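Local coordinates for protein 2,3-dimethylmalate lyase (Aspergillus niger, PDB 3FA3) that belongs to the phosphoenolpyruvate phosphomutase family of TIM-barrel proteins and is a lyase that holds a manganese ion in this model, at residues T89-P94 with Q117-R122. Residues are numbered along the deposited sequence; the frame is centred on the assembly and turned at random.
Sequences TGYGGP and QVQTKR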
loop_
_atom_site.group_PDB
_atom_site.type_symbol
_atom_site.label_atom_id
_atom_site.label_comp_id
_atom_site.label_asym_id
_atom_site.label_seq_id
_atom_site.Cartn_x
_atom_site.Cartn_y
_atom_site.Cartn_z
ATOM N N THR B 89 17.406 1.479 -8.817
ATOM C CA THR B 89 18.444 2.466 -8.631
ATOM C C THR B 89 18.342 3.115 -7.266
ATOM O O THR B 89 19.172 3.953 -6.923
ATOM C CB THR B 89 18.462 3.575 -9.736
ATOM O OG1 THR B 89 17.442 4.554 -9.479
ATOM C CG2 THR B 89 18.297 2.994 -11.140
ATOM N N GLY B 90 17.339 2.757 -6.472
ATOM C CA GLY B 90 17.306 3.262 -5.098
ATOM C C GLY B 90 16.278 4.352 -4.990
ATOM O O GLY B 90 16.208 5.134 -4.017
ATOM N N TYR B 91 15.499 4.381 -6.052
ATOM C CA TYR B 91 14.323 5.198 -6.149
ATOM C C TYR B 91 14.529 6.687 -5.909
ATOM O O TYR B 91 13.671 7.295 -5.334
ATOM C CB TYR B 91 13.208 4.554 -5.334
ATOM C CG TYR B 91 13.189 3.084 -5.641
ATOM C CD1 TYR B 91 13.775 2.166 -4.760
ATOM C CD2 TYR B 91 12.673 2.606 -6.876
ATOM C CE1 TYR B 91 13.806 0.801 -5.071
ATOM C CE2 TYR B 91 12.698 1.249 -7.205
ATOM C CZ TYR B 91 13.269 0.352 -6.287
ATOM O OH TYR B 91 13.342 -1.005 -6.571
ATOM N N GLY B 92 15.618 7.279 -6.416
ATOM C CA GLY B 92 15.915 8.731 -6.218
ATOM C C GLY B 92 17.331 9.028 -5.742
ATOM O O GLY B 92 18.226 8.232 -5.951
ATOM N N GLY B 93 17.562 10.146 -5.076
ATOM C CA GLY B 93 18.921 10.509 -4.709
ATOM C C GLY B 93 19.243 9.861 -3.408
ATOM O O GLY B 93 18.556 8.954 -3.009
ATOM N N PRO B 94 20.303 10.324 -2.723
ATOM C CA PRO B 94 20.622 9.735 -1.431
ATOM C C PRO B 94 19.382 9.558 -0.610
ATOM O O PRO B 94 19.062 8.450 -0.207
ATOM C CB PRO B 94 21.539 10.779 -0.793
ATOM C CG PRO B 94 22.276 11.313 -1.928
ATOM C CD PRO B 94 21.290 11.374 -3.081
ATOM N N GLN B 117 21.822 3.228 -13.746
ATOM C CA GLN B 117 20.847 3.735 -14.701
ATOM C C GLN B 117 20.111 5.027 -14.260
ATOM O O GLN B 117 20.053 5.405 -13.080
ATOM C CB GLN B 117 19.850 2.624 -15.057
ATOM C CG GLN B 117 20.335 1.648 -16.109
ATOM C CD GLN B 117 19.226 0.715 -16.600
ATOM O OE1 GLN B 117 18.192 1.161 -17.121
ATOM N NE2 GLN B 117 19.438 -0.596 -16.426
ATOM N N VAL B 118 19.563 5.718 -15.242
ATOM C CA VAL B 118 18.503 6.689 -14.983
ATOM C C VAL B 118 17.363 6.019 -14.204
ATOM O O VAL B 118 17.215 4.803 -14.250
ATOM C CB VAL B 118 18.052 7.220 -16.313
ATOM C CG1 VAL B 118 16.573 6.976 -16.544
ATOM C CG2 VAL B 118 18.530 8.636 -16.488
ATOM N N GLN B 119 16.594 6.800 -13.456
ATOM C CA GLN B 119 15.629 6.199 -12.551
ATOM C C GLN B 119 14.465 5.470 -13.329
ATOM O O GLN B 119 13.841 4.523 -12.805
ATOM C CB GLN B 119 15.129 7.196 -11.513
ATOM C CG GLN B 119 13.692 6.824 -10.989
ATOM C CD GLN B 119 13.343 7.392 -9.585
ATOM O OE1 GLN B 119 13.624 8.578 -9.218
ATOM N NE2 GLN B 119 12.706 6.533 -8.793
ATOM N N THR B 120 14.238 5.872 -14.583
ATOM C CA THR B 120 13.382 5.111 -15.502
ATOM C C THR B 120 14.125 4.001 -16.217
ATOM O O THR B 120 14.310 4.035 -17.453
ATOM C CB THR B 120 12.694 6.012 -16.542
ATOM O OG1 THR B 120 13.569 7.085 -16.939
ATOM C CG2 THR B 120 11.407 6.564 -15.955
ATOM N N LYS B 121 14.477 2.985 -15.419
ATOM C CA LYS B 121 15.379 1.919 -15.849
ATOM C C LYS B 121 14.730 0.907 -16.786
ATOM O O LYS B 121 13.527 0.885 -16.941
ATOM C CB LYS B 121 16.076 1.238 -14.632
ATOM C CG LYS B 121 15.164 0.853 -13.398
ATOM C CD LYS B 121 14.390 -0.469 -13.604
ATOM C CE LYS B 121 15.263 -1.567 -14.279
ATOM N NZ LYS B 121 15.953 -2.436 -13.245
ATOM N N ARG B 122 15.542 0.071 -17.404
ATOM C CA ARG B 122 15.038 -1.027 -18.184
ATOM C C ARG B 122 15.848 -2.246 -17.846
ATOM O O ARG B 122 16.995 -2.141 -17.495
ATOM C CB ARG B 122 15.157 -0.719 -19.676
ATOM C CG ARG B 122 16.590 -0.641 -20.192
ATOM C CD ARG B 122 16.629 -0.008 -21.533
ATOM N NE ARG B 122 16.217 1.401 -21.485
ATOM C CZ ARG B 122 15.608 2.023 -22.490
ATOM N NH1 ARG B 122 15.351 1.382 -23.611
ATOM N NH2 ARG B 122 15.241 3.286 -22.383
#
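Thr89 and Gln119 bring together two loops that follow adjacent parallel strands, 83-86 and 111-114, of the TIM barrel, in a contact made by van der Waals packing with no hydrogen bond across it. Both loops leave the C-terminal ends of their strands, the end of a TIM barrel where the active site usually lies, which fits the manganese ion close to Lys121. The methyl of Thr89 points at the backbone of the second loop, its CG2 lying 3.6 Å from Gln117 O, while OG1 faces CA and CB of Gln119, whose side chain crosses that of Thr89 at about a right angle. With CG anti to the backbone N (chi1 154°) and the chain extended beyond it, Gln119 carries its amide onto the main chain at Tyr91 and Gly92. There NE2 of Gln119 comes 3.4 Å from CA of Tyr91 and sits at the edge of the Tyr91 ring, near its plane. The second loop is braced internally: Gln117 OE1 accepts from Arg122 N at 2.9 Å. Lys121 forms salt bridges with Asp88 and Glu115, and Asp88 also hydrogen-bonds the hydroxyl of Tyr91 through OD2. Around the contact, Gly93 is the N-cap of helix 94-107, Tyr91 packs on that helix and on helix 64-75, and Thr89 reaches Arg140 of helix 134-150.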